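Local coordinates for rubber oxygenase (Streptomyces sp., PDB 5O1L), which cleaves poly(cis-1,4-isoprene) in natural and synthetic rubber with molecular oxygen, using a non-covalently bound b-type heme, to give oligo-isoprenoids with keto and aldehyde ends, at residues 115-120 and 180-185; 127-132 and 243-248; 235-240 and 329-334. All coordinates share one frame; numbering follows the deposited sequence.

Contact 1 (115-120 and 180-185); sequences ALDRGA and AYLPHG
L116 and Y181 share more surface than any other pair in this contact, and their meeting is wholly apolar. L116 is buried. Its CD1 lies 4.0 Å from CB of Y181. The same methyl is 4.1 Å from CG and CD2 of Y181, so it sits at the root of the aromatic ring. The phenol end runs on past the leucine, and OH of Y181 is hydrogen-bonded to S264 of helix 251-267. The contact joins one helix of an all-helical heme protein, 113-125, to the loop between helices 161-169 and 187-204. Residues L182 to G185 of this loop make a type I beta turn, closed by the bond from G185 N to L182 O at 2.9 Å. M107 touches both L116 and Y181, and ND2 of N85 holds the loop through the carbonyl oxygens of A180 and L182. The rim is different. D117 and L182 are both partly exposed and meet through one short, isolated contact. D117 has CG on the backbone N side, chi1 -71°, which carries its carboxylate out toward the loop. There OD1 of D117 comes 3.3 Å from CD2 of L182, and the two side chains cross at about a right angle. No hydrogen bond links the segments. The charge of D117 is met within its own helix, where OD2 forms a salt bridge with K113.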
ATOM      1  N   ALA A 115     -12.093  15.136   7.898  1.00 13.78           N
ATOM      2  CA  ALA A 115     -11.810  13.744   8.165  1.00 13.02           C
ATOM      3  C   ALA A 115     -10.441  13.366   7.675  1.00 12.87           C
ATOM      4  O   ALA A 115      -9.741  12.571   8.287  1.00 12.25           O
ATOM      5  CB  ALA A 115     -12.838  12.842   7.514  1.00 13.72           C
ATOM      6  N   LEU A 116     -10.075  13.861   6.513  1.00 12.30           N
ATOM      7  CA  LEU A 116      -8.736  13.612   6.030  1.00 12.49           C
ATOM      8  C   LEU A 116      -7.678  14.104   7.024  1.00 13.11           C
ATOM      9  O   LEU A 116      -6.693  13.440   7.243  1.00 13.06           O
ATOM     10  CB  LEU A 116      -8.522  14.188   4.639  1.00 13.10           C
ATOM     11  CG  LEU A 116      -9.303  13.535   3.514  1.00 12.88           C
ATOM     12  CD1 LEU A 116      -9.136  14.409   2.252  1.00 13.73           C
ATOM     13  CD2 LEU A 116      -8.995  12.114   3.311  1.00 12.99           C
ATOM     14  N   ASP A 117      -7.894  15.280   7.555  1.00 14.31           N
ATOM     15  CA  ASP A 117      -6.962  15.849   8.565  1.00 16.96           C
ATOM     16  C   ASP A 117      -6.937  14.967   9.790  1.00 15.24           C
ATOM     17  O   ASP A 117      -5.842  14.699  10.386  1.00 15.48           O
ATOM     18  CB  ASP A 117      -7.403  17.243   8.965  1.00 20.43           C
ATOM     19  CG  ASP A 117      -7.209  18.311   7.919  1.00 30.49           C
ATOM     20  OD1 ASP A 117      -6.567  18.115   6.861  1.00 37.38           O
ATOM     21  OD2 ASP A 117      -7.712  19.461   8.191  1.00 39.22           O
ATOM     22  N   ARG A 118      -8.106  14.493  10.248  1.00 13.45           N
ATOM     23  CA  ARG A 118      -8.161  13.652  11.416  1.00 13.78           C
ATOM     24  C   ARG A 118      -7.449  12.337  11.208  1.00 13.47           C
ATOM     25  O   ARG A 118      -6.781  11.822  12.087  1.00 12.81           O
ATOM     26  CB  ARG A 118      -9.609  13.458  11.853  1.00 15.10           C
ATOM     27  CG  ARG A 118      -9.724  12.623  13.072  1.00 15.57           C
ATOM     28  CD  ARG A 118     -11.181  12.504  13.580  1.00 19.41           C
ATOM     29  NE  ARG A 118     -11.090  12.025  14.911  1.00 21.03           N
ATOM     30  CZ  ARG A 118     -11.852  12.382  15.937  1.00 23.32           C
ATOM     31  NH1 ARG A 118     -12.873  13.207  15.758  1.00 24.15           N
ATOM     32  NH2 ARG A 118     -11.621  11.835  17.119  1.00 26.55           N
ATOM     33  N   GLY A 119      -7.626  11.758  10.020  1.00 11.96           N
ATOM     34  CA  GLY A 119      -6.938  10.526   9.716  1.00 12.03           C
ATOM     35  C   GLY A 119      -5.456  10.636   9.637  1.00 12.30           C
ATOM     36  O   GLY A 119      -4.742   9.718  10.055  1.00 13.07           O
ATOM     37  N   ALA A 120      -5.002  11.783   9.119  1.00 12.45           N
ATOM     38  CA  ALA A 120      -3.550  12.053   9.085  1.00 12.83           C
ATOM     39  C   ALA A 120      -3.015  12.218  10.509  1.00 12.99           C
ATOM     40  O   ALA A 120      -1.962  11.664  10.838  1.00 13.14           O
ATOM     41  CB  ALA A 120      -3.302  13.328   8.292  1.00 13.69           C
ATOM     42  N   ALA A 180      -0.879  14.909   3.831  1.00 14.59           N
ATOM     43  CA  ALA A 180      -1.154  14.247   2.547  1.00 13.84           C
ATOM     44  C   ALA A 180      -1.970  15.072   1.586  1.00 13.29           C
ATOM     45  O   ALA A 180      -1.541  15.239   0.408  1.00 13.58           O
ATOM     46  CB  ALA A 180      -1.825  12.909   2.790  1.00 13.60           C
ATOM     47  N   TYR A 181      -3.116  15.575   1.986  1.00 12.76           N
ATOM     48  CA  TYR A 181      -4.030  16.246   1.120  1.00 15.12           C
ATOM     49  C   TYR A 181      -4.127  17.748   1.357  1.00 16.29           C
ATOM     50  O   TYR A 181      -4.996  18.409   0.784  1.00 18.57           O
ATOM     51  CB  TYR A 181      -5.442  15.566   1.133  1.00 14.82           C
ATOM     52  CG  TYR A 181      -5.396  14.177   0.535  1.00 13.92           C
ATOM     53  CD1 TYR A 181      -5.310  14.027  -0.813  1.00 14.57           C
ATOM     54  CD2 TYR A 181      -5.351  13.035   1.309  1.00 15.10           C
ATOM     55  CE1 TYR A 181      -5.213  12.783  -1.459  1.00 14.61           C
ATOM     56  CE2 TYR A 181      -5.297  11.758   0.668  1.00 13.73           C
ATOM     57  CZ  TYR A 181      -5.211  11.675  -0.720  1.00 13.75           C
ATOM     58  OH  TYR A 181      -5.160  10.427  -1.299  1.00 14.69           O
ATOM     59  N   LEU A 182      -3.159  18.308   2.073  1.00 17.25           N
ATOM     60  CA  LEU A 182      -3.097  19.776   2.268  1.00 17.75           C
ATOM     61  C   LEU A 182      -2.448  20.424   1.075  1.00 19.29           C
ATOM     62  O   LEU A 182      -1.758  19.794   0.326  1.00 17.98           O
ATOM     63  CB  LEU A 182      -2.341  20.034   3.556  1.00 18.34           C
ATOM     64  CG  LEU A 182      -2.902  19.434   4.841  1.00 19.01           C
ATOM     65  CD1 LEU A 182      -1.975  19.762   6.023  1.00 20.38           C
ATOM     66  CD2 LEU A 182      -4.352  19.870   5.064  1.00 20.57           C
ATOM     67  N   PRO A 183      -2.565  21.758   0.929  1.00 21.71           N
ATOM     68  CA  PRO A 183      -1.965  22.412  -0.243  1.00 21.21           C
ATOM     69  C   PRO A 183      -0.466  22.226  -0.370  1.00 20.45           C
ATOM     70  O   PRO A 183       0.037  22.030  -1.465  1.00 21.02           O
ATOM     71  CB  PRO A 183      -2.369  23.896  -0.056  1.00 24.57           C
ATOM     72  CG  PRO A 183      -3.632  23.815   0.752  1.00 24.86           C
ATOM     73  CD  PRO A 183      -3.436  22.673   1.710  1.00 23.93           C
ATOM     74  N   HIS A 184       0.248  22.159   0.745  1.00 19.70           N
ATOM     75  CA  HIS A 184       1.656  21.959   0.750  1.00 19.89           C
ATOM     76  C   HIS A 184       2.100  20.512   0.801  1.00 18.77           C
ATOM     77  O   HIS A 184       3.295  20.225   0.817  1.00 20.55           O
ATOM     78  CB  HIS A 184       2.338  22.686   1.948  1.00 21.65           C
ATOM     79  CG  HIS A 184       1.773  22.320   3.274  1.00 19.19           C
ATOM     80  ND1 HIS A 184       2.261  21.315   4.098  1.00 23.07           N
ATOM     81  CD2 HIS A 184       0.647  22.763   3.845  1.00 20.23           C
ATOM     82  CE1 HIS A 184       1.478  21.219   5.146  1.00 19.37           C
ATOM     83  NE2 HIS A 184       0.527  22.112   5.045  1.00 22.47           N
ATOM     84  N   GLY A 185       1.109  19.600   0.897  1.00 16.70           N
ATOM     85  CA  GLY A 185       1.462  18.200   0.790  1.00 16.19           C
ATOM     86  C   GLY A 185       1.604  17.681  -0.570  1.00 16.20           C
ATOM     87  O   GLY A 185       1.686  18.482  -1.529  1.00 15.25           O
TER

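Contact 2 (127-132 and 243-248); sequences GIYVGA and KQWGVR
Y129 reaches from helix 127-142 toward W245 and V247 at the C-terminal end of helix 224-244. Its CB points toward that segment. With chi1 at -50°, CG lies on the backbone N side, which brings the ring against both residues. CG meets CG2 of V247 at 4.0 Å. Next along the ring, CD2 of Y129 is 3.9 Å from the same methyl. CD1 turns to the tryptophan instead and lies 4.1 Å from CZ3 of W245, the two side chains meeting at a slant. The outer ring carbons and OH run on beyond the valine methyl. That methyl makes a CH-pi contact, with CG2 of V247 4.2 Å from the Y129 ring centroid and 23° off the normal. CG2 of I128 covers the opposite face, so the ring is held between two aliphatic groups. Between W245 and V247, G246 has positive phi and makes a Schellman motif at the helix end, and the chain turns there. Its N bonds back to K243 O at 3.1 Å. Farther out, W355, V359 and R362 of helix 345-362 also meet the tyrosine. V359 packs on V247 as well, and W355 meets W245 edge to face.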
ATOM      1  N   GLY A 127       1.920   6.308  14.946  1.00 13.37           N
ATOM      2  CA  GLY A 127       2.900   6.098  13.880  1.00 13.86           C
ATOM      3  C   GLY A 127       3.815   4.928  14.016  1.00 13.16           C
ATOM      4  O   GLY A 127       4.134   4.298  13.017  1.00 14.70           O
ATOM      5  N   ILE A 128       4.269   4.598  15.213  1.00 14.27           N
ATOM      6  CA  ILE A 128       5.117   3.395  15.342  1.00 15.25           C
ATOM      7  C   ILE A 128       4.362   2.141  14.888  1.00 15.12           C
ATOM      8  O   ILE A 128       4.910   1.249  14.203  1.00 14.94           O
ATOM      9  CB  ILE A 128       5.707   3.242  16.753  1.00 17.48           C
ATOM     10  CG1 ILE A 128       6.755   2.117  16.748  1.00 20.17           C
ATOM     11  CG2 ILE A 128       4.680   3.073  17.790  1.00 19.81           C
ATOM     12  CD1 ILE A 128       7.434   2.037  18.095  1.00 22.58           C
ATOM     13  N   TYR A 129       3.074   2.060  15.278  1.00 13.90           N
ATOM     14  CA  TYR A 129       2.277   0.895  14.947  1.00 14.58           C
ATOM     15  C   TYR A 129       1.913   0.843  13.497  1.00 13.72           C
ATOM     16  O   TYR A 129       2.128  -0.170  12.825  1.00 13.29           O
ATOM     17  CB  TYR A 129       0.992   0.825  15.811  1.00 14.38           C
ATOM     18  CG  TYR A 129       1.298   0.981  17.282  1.00 15.99           C
ATOM     19  CD1 TYR A 129       2.129   0.060  17.894  1.00 17.36           C
ATOM     20  CD2 TYR A 129       0.805   2.071  17.999  1.00 16.95           C
ATOM     21  CE1 TYR A 129       2.535   0.224  19.194  1.00 17.99           C
ATOM     22  CE2 TYR A 129       1.167   2.235  19.314  1.00 19.05           C
ATOM     23  CZ  TYR A 129       2.022   1.281  19.902  1.00 18.57           C
ATOM     24  OH  TYR A 129       2.507   1.364  21.255  1.00 22.07           O
ATOM     25  N   VAL A 130       1.416   1.960  12.964  1.00 13.43           N
ATOM     26  CA  VAL A 130       1.064   1.982  11.535  1.00 13.45           C
ATOM     27  C   VAL A 130       2.283   1.742  10.660  1.00 13.97           C
ATOM     28  O   VAL A 130       2.261   1.004   9.662  1.00 14.46           O
ATOM     29  CB  VAL A 130       0.376   3.283  11.214  1.00 15.76           C
ATOM     30  CG1 VAL A 130       0.076   3.463   9.842  1.00 17.94           C
ATOM     31  CG2 VAL A 130      -0.918   3.446  11.981  1.00 15.17           C
ATOM     32  N   GLY A 131       3.373   2.395  11.021  1.00 13.53           N
ATOM     33  CA  GLY A 131       4.577   2.303  10.192  1.00 14.12           C
ATOM     34  C   GLY A 131       5.151   0.899  10.235  1.00 14.44           C
ATOM     35  O   GLY A 131       5.660   0.384   9.220  1.00 14.43           O
ATOM     36  N   ALA A 132       5.130   0.257  11.390  1.00 12.82           N
ATOM     37  CA  ALA A 132       5.642  -1.108  11.503  1.00 14.37           C
ATOM     38  C   ALA A 132       4.742  -2.072  10.736  1.00 14.08           C
ATOM     39  O   ALA A 132       5.199  -2.992  10.079  1.00 14.67           O
ATOM     40  CB  ALA A 132       5.740  -1.528  12.955  1.00 15.13           C
ATOM     41  N   LYS A 243      -6.327  -2.843  16.215  1.00 14.50           N
ATOM     42  CA  LYS A 243      -7.401  -3.128  17.157  1.00 16.61           C
ATOM     43  C   LYS A 243      -7.012  -4.360  17.923  1.00 16.46           C
ATOM     44  O   LYS A 243      -7.201  -4.361  19.184  1.00 19.63           O
ATOM     45  CB  LYS A 243      -8.775  -3.223  16.483  1.00 17.89           C
ATOM     46  CG  LYS A 243      -9.245  -1.871  16.023  1.00 19.43           C
ATOM     47  CD  LYS A 243     -10.526  -1.903  15.219  1.00 23.94           C
ATOM     48  CE  LYS A 243     -11.241  -0.585  15.260  1.00 28.35           C
ATOM     49  NZ  LYS A 243     -12.482  -0.702  14.437  1.00 33.47           N
ATOM     50  N   GLN A 244      -6.488  -5.396  17.276  1.00 16.62           N
ATOM     51  CA  GLN A 244      -6.140  -6.650  17.964  0.50 18.79           C
ATOM     52  C   GLN A 244      -5.099  -6.389  19.041  1.00 17.98           C
ATOM     53  O   GLN A 244      -5.146  -6.986  20.129  1.00 20.42           O
ATOM     54  CB  GLN A 244      -5.596  -7.700  17.003  0.50 20.95           C
ATOM     55  CG  GLN A 244      -5.354  -9.073  17.610  0.50 22.81           C
ATOM     56  CD  GLN A 244      -4.646 -10.021  16.640  0.50 24.46           C
ATOM     57  OE1 GLN A 244      -4.482  -9.720  15.442  0.50 24.17           O
ATOM     58  NE2 GLN A 244      -4.152 -11.137  17.155  0.50 27.32           N
ATOM     59  N   TRP A 245      -4.144  -5.516  18.778  1.00 15.89           N
ATOM     60  CA  TRP A 245      -3.068  -5.169  19.724  1.00 15.61           C
ATOM     61  C   TRP A 245      -3.500  -4.293  20.852  1.00 14.96           C
ATOM     62  O   TRP A 245      -2.676  -4.068  21.763  1.00 18.02           O
ATOM     63  CB  TRP A 245      -1.926  -4.464  18.966  1.00 15.30           C
ATOM     64  CG  TRP A 245      -1.125  -5.307  18.042  1.00 14.85           C
ATOM     65  CD1 TRP A 245      -1.138  -6.644  17.928  1.00 15.37           C
ATOM     66  CD2 TRP A 245      -0.148  -4.843  17.147  1.00 15.09           C
ATOM     67  NE1 TRP A 245      -0.248  -7.029  16.983  1.00 15.44           N
ATOM     68  CE2 TRP A 245       0.398  -5.948  16.497  1.00 15.68           C
ATOM     69  CE3 TRP A 245       0.329  -3.578  16.807  1.00 15.68           C
ATOM     70  CZ2 TRP A 245       1.428  -5.805  15.526  1.00 15.80           C
ATOM     71  CZ3 TRP A 245       1.328  -3.445  15.862  1.00 16.50           C
ATOM     72  CH2 TRP A 245       1.876  -4.567  15.263  1.00 16.89           C
ATOM     73  N   GLY A 246      -4.697  -3.773  20.841  1.00 15.79           N
ATOM     74  CA  GLY A 246      -5.174  -2.852  21.848  1.00 16.23           C
ATOM     75  C   GLY A 246      -4.740  -1.447  21.682  1.00 16.65           C
ATOM     76  O   GLY A 246      -4.823  -0.621  22.583  1.00 16.71           O
ATOM     77  N   VAL A 247      -4.342  -1.077  20.482  1.00 15.09           N
ATOM     78  CA  VAL A 247      -4.193   0.322  20.230  1.00 14.89           C
ATOM     79  C   VAL A 247      -5.562   1.009  20.430  1.00 16.31           C
ATOM     80  O   VAL A 247      -6.603   0.420  19.993  1.00 18.55           O
ATOM     81  CB  VAL A 247      -3.646   0.552  18.782  1.00 15.46           C
ATOM     82  CG1 VAL A 247      -3.604   2.035  18.444  1.00 16.14           C
ATOM     83  CG2 VAL A 247      -2.329  -0.153  18.599  1.00 15.00           C
ATOM     84  N   ARG A 248      -5.561   2.210  21.012  1.00 17.50           N
ATOM     85  CA  ARG A 248      -6.831   2.917  21.226  1.00 21.35           C
ATOM     86  C   ARG A 248      -7.275   3.573  19.933  1.00 18.87           C
ATOM     87  O   ARG A 248      -6.680   4.514  19.435  1.00 20.44           O
ATOM     88  CB  ARG A 248      -6.746   3.882  22.390  1.00 26.07           C
ATOM     89  CG  ARG A 248      -6.447   3.179  23.731  1.00 30.37           C
ATOM     90  CD  ARG A 248      -7.163   1.820  24.089  1.00 35.35           C
ATOM     91  NE  ARG A 248      -8.481   2.123  24.662  1.00 39.21           N
ATOM     92  CZ  ARG A 248      -9.486   1.259  24.828  1.00 44.43           C
ATOM     93  NH1 ARG A 248     -10.670   1.698  25.297  1.00 45.89           N
ATOM     94  NH2 ARG A 248      -9.350  -0.029  24.523  1.00 47.22           N
TER

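Contact 3 (235-240 and 329-334); sequences ATFVMR and YTLGGE
F237 meets T330 and L331 with the far end of its ring. CZ of F237 lies 3.7 Å from CG2 of T330, which comes in at the ring edge, near its plane. CZ is also 3.9 Å from CD2 of L331, and the neighbouring CE1 of F237 is 4.0 Å from that methyl. Both partners cross the phenylalanine at about a right angle. The ring gets there because its CG stands opposite the backbone N, chi1 169°, which extends it toward helix 320-331. L331 turns its CB away from helix 224-244, and one branch folds back to make the touch. Trimming F237 to an alanine would probably leave a gap beside these two methyls and take away the direct contact of this helix with T330 and L331. The partners sit on the last turn of helix 320-331, which breaks at G332. This glycine has positive phi and is also the N-cap of helix 333-339, so one residue serves as the joint between two helices. The next shell is polar. Water 1 accepts from NH1 of R240 in the guanidinium plane and donates to T330 O at 2.8 Å. Water 2 donates to L331 O at 3.1 Å. Water 1 thus bridges the arginine to the helix end, while the bridge through water 2 is weaker, its bond from NH2 of R240 being weak. K241 adds a bond to T330 O. OG1 of T330 is hydrogen-bonded to F326 O within its own helix. Helix 127-142 adds S138 and M141 against F237, and L133 against T330.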
ATOM      1  N   ALA A 235      -4.891  -0.942   4.190  1.00 10.78           N
ATOM      2  CA  ALA A 235      -5.902  -0.358   5.094  1.00 11.32           C
ATOM      3  C   ALA A 235      -6.579  -1.376   6.025  1.00 10.40           C
ATOM      4  O   ALA A 235      -6.587  -1.226   7.225  1.00 10.50           O
ATOM      5  CB  ALA A 235      -6.939   0.352   4.298  1.00 12.08           C
ATOM      6  N   THR A 236      -7.189  -2.391   5.416  1.00 10.90           N
ATOM      7  CA  THR A 236      -8.020  -3.262   6.242  1.00 10.67           C
ATOM      8  C   THR A 236      -7.136  -4.056   7.200  1.00  9.79           C
ATOM      9  O   THR A 236      -7.540  -4.307   8.357  1.00 11.12           O
ATOM     10  CB  THR A 236      -8.772  -4.256   5.319  1.00 11.49           C
ATOM     11  OG1 THR A 236      -9.385  -3.404   4.306  1.00 11.92           O
ATOM     12  CG2 THR A 236      -9.857  -4.920   6.027  1.00 11.93           C
ATOM     13  N   PHE A 237      -5.990  -4.518   6.719  1.00 10.28           N
ATOM     14  CA  PHE A 237      -5.050  -5.244   7.574  1.00 11.16           C
ATOM     15  C   PHE A 237      -4.531  -4.406   8.717  1.00 11.13           C
ATOM     16  O   PHE A 237      -4.548  -4.837   9.886  1.00 11.56           O
ATOM     17  CB  PHE A 237      -3.837  -5.691   6.694  1.00 12.52           C
ATOM     18  CG  PHE A 237      -2.664  -6.224   7.493  1.00 14.90           C
ATOM     19  CD1 PHE A 237      -2.729  -7.412   8.054  1.00 16.64           C
ATOM     20  CD2 PHE A 237      -1.532  -5.453   7.599  1.00 16.56           C
ATOM     21  CE1 PHE A 237      -1.570  -7.933   8.775  1.00 17.25           C
ATOM     22  CE2 PHE A 237      -0.424  -5.899   8.309  1.00 18.54           C
ATOM     23  CZ  PHE A 237      -0.475  -7.138   8.864  1.00 17.91           C
ATOM     24  N   VAL A 238      -4.095  -3.193   8.458  1.00 11.87           N
ATOM     25  CA  VAL A 238      -3.538  -2.364   9.522  1.00 12.63           C
ATOM     26  C   VAL A 238      -4.550  -2.081  10.557  1.00 11.85           C
ATOM     27  O   VAL A 238      -4.226  -2.139  11.769  1.00 12.43           O
ATOM     28  CB  VAL A 238      -2.919  -1.078   8.936  1.00 14.06           C
ATOM     29  CG1 VAL A 238      -2.547  -0.067  10.001  1.00 16.67           C
ATOM     30  CG2 VAL A 238      -1.745  -1.436   8.161  1.00 16.82           C
ATOM     31  N   MET A 239      -5.780  -1.722  10.183  1.00 10.69           N
ATOM     32  CA  MET A 239      -6.826  -1.453  11.197  1.00 12.49           C
ATOM     33  C   MET A 239      -7.071  -2.692  12.013  1.00 12.27           C
ATOM     34  O   MET A 239      -7.216  -2.588  13.268  1.00 13.14           O
ATOM     35  CB  MET A 239      -8.097  -0.911  10.545  1.00 14.28           C
ATOM     36  CG  MET A 239      -9.162  -0.562  11.532  1.00 15.87           C
ATOM     37  SD  MET A 239      -8.637   0.667  12.774  1.00 19.99           S
ATOM     38  CE  MET A 239      -8.308   2.104  11.743  1.00 18.70           C
ATOM     39  N   ARG A 240      -7.185  -3.850  11.379  1.00 11.68           N
ATOM     40  CA  ARG A 240      -7.417  -5.080  12.134  1.00 12.79           C
ATOM     41  C   ARG A 240      -6.331  -5.315  13.144  1.00 12.48           C
ATOM     42  O   ARG A 240      -6.611  -5.646  14.338  1.00 13.73           O
ATOM     43  CB  ARG A 240      -7.581  -6.288  11.249  1.00 13.88           C
ATOM     44  CG  ARG A 240      -7.747  -7.609  11.988  1.00 15.25           C
ATOM     45  CD  ARG A 240      -7.954  -8.780  11.016  1.00 17.79           C
ATOM     46  NE  ARG A 240      -6.831  -9.083  10.096  1.00 19.93           N
ATOM     47  CZ  ARG A 240      -5.736  -9.788  10.353  1.00 25.03           C
ATOM     48  NH1 ARG A 240      -5.463 -10.314  11.547  1.00 28.71           N
ATOM     49  NH2 ARG A 240      -4.855  -9.954   9.384  1.00 29.58           N
ATOM     50  N   TYR A 329       4.496 -12.870  14.302  1.00 15.29           N
ATOM     51  CA  TYR A 329       3.466 -12.478  15.261  1.00 15.97           C
ATOM     52  C   TYR A 329       2.398 -11.622  14.549  1.00 15.52           C
ATOM     53  O   TYR A 329       1.210 -11.770  14.860  1.00 16.71           O
ATOM     54  CB  TYR A 329       4.162 -11.674  16.341  1.00 15.51           C
ATOM     55  CG  TYR A 329       3.216 -10.976  17.290  1.00 15.41           C
ATOM     56  CD1 TYR A 329       2.425 -11.682  18.129  1.00 16.46           C
ATOM     57  CD2 TYR A 329       3.176  -9.593  17.347  1.00 15.94           C
ATOM     58  CE1 TYR A 329       1.544 -11.025  18.963  1.00 16.37           C
ATOM     59  CE2 TYR A 329       2.371  -8.927  18.210  1.00 16.13           C
ATOM     60  CZ  TYR A 329       1.582  -9.620  19.018  1.00 15.91           C
ATOM     61  OH  TYR A 329       0.725  -8.925  19.878  1.00 19.56           O
ATOM     62  N   THR A 330       2.854 -10.745  13.697  1.00 15.58           N
ATOM     63  CA  THR A 330       1.976  -9.783  13.009  1.00 15.99           C
ATOM     64  C   THR A 330       1.153 -10.490  11.963  1.00 16.16           C
ATOM     65  O   THR A 330      -0.105 -10.301  11.890  1.00 17.41           O
ATOM     66  CB  THR A 330       2.801  -8.711  12.406  1.00 16.65           C
ATOM     67  OG1 THR A 330       3.445  -7.960  13.455  1.00 16.84           O
ATOM     68  CG2 THR A 330       1.933  -7.781  11.637  1.00 18.09           C
ATOM     69  N   LEU A 331       1.769 -11.336  11.149  1.00 15.96           N
ATOM     70  CA  LEU A 331       1.064 -11.994  10.045  1.00 16.80           C
ATOM     71  C   LEU A 331       0.346 -13.278  10.436  1.00 18.89           C
ATOM     72  O   LEU A 331      -0.512 -13.766   9.652  1.00 20.36           O
ATOM     73  CB  LEU A 331       2.015 -12.267   8.904  1.00 18.40           C
ATOM     74  CG  LEU A 331       2.510 -10.954   8.293  1.00 19.75           C
ATOM     75  CD1 LEU A 331       3.750 -11.166   7.478  1.00 21.71           C
ATOM     76  CD2 LEU A 331       1.410 -10.292   7.470  1.00 19.85           C
ATOM     77  N   GLY A 332       0.757 -13.847  11.538  1.00 18.89           N
ATOM     78  CA  GLY A 332       0.280 -15.192  11.936  1.00 20.88           C
ATOM     79  C   GLY A 332       1.169 -16.238  11.350  1.00 21.53           C
ATOM     80  O   GLY A 332       1.848 -16.060  10.333  1.00 21.22           O
ATOM     81  N   GLY A 333       1.156 -17.395  11.987  1.00 23.49           N
ATOM     82  CA  GLY A 333       2.029 -18.480  11.578  1.00 25.24           C
ATOM     83  C   GLY A 333       1.700 -19.092  10.238  1.00 26.50           C
ATOM     84  O   GLY A 333       2.616 -19.488   9.541  1.00 29.30           O
ATOM     85  N   GLU A 334       0.450 -19.074   9.816  1.00 28.29           N
ATOM     86  CA  GLU A 334       0.082 -19.613   8.489  1.00 31.19           C
ATOM     87  C   GLU A 334       0.647 -18.796   7.365  1.00 30.17           C
ATOM     88  O   GLU A 334       1.289 -19.331   6.454  1.00 28.97           O
ATOM     89  CB  GLU A 334      -1.424 -19.702   8.290  1.00 36.68           C
ATOM     90  CG  GLU A 334      -2.106 -20.765   9.151  1.00 42.45           C
ATOM     91  CD  GLU A 334      -3.623 -20.602   9.111  1.00 48.88           C
ATOM     92  OE1 GLU A 334      -4.191 -20.201  10.171  1.00 53.04           O
ATOM     93  OE2 GLU A 334      -4.213 -20.832   8.000  1.00 51.59           O
TER
HETATM   94  O   HOH W   1      -2.526 -11.685  11.613  1.00 29.82           O
HETATM   95  O   HOH W   2      -2.258 -11.854   8.030  1.00 40.13           O

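How the contacts relate
Contacts 2 and 3 are buried. Contact 1 is only partly buried and stands apart, its centre about 20 Å from that of contact 2 and about 25 Å from that of contact 3. Contacts 2 and 3 share helix 224-244 and lie about 11 Å apart between centres. They also touch, since NE1 of W245 is 3.5 Å from CE2 of Y329, with the two ring planes nearly parallel. Helices 113-125 and 127-142, used by contacts 1 and 2, follow each other in the chain. Contact 2 is purely apolar and aromatic. Contact 3 adds water bridges beside its aromatic packing. Contact 1 pairs a leucine with a tyrosine and sets a carboxylate oxygen against a leucine methyl.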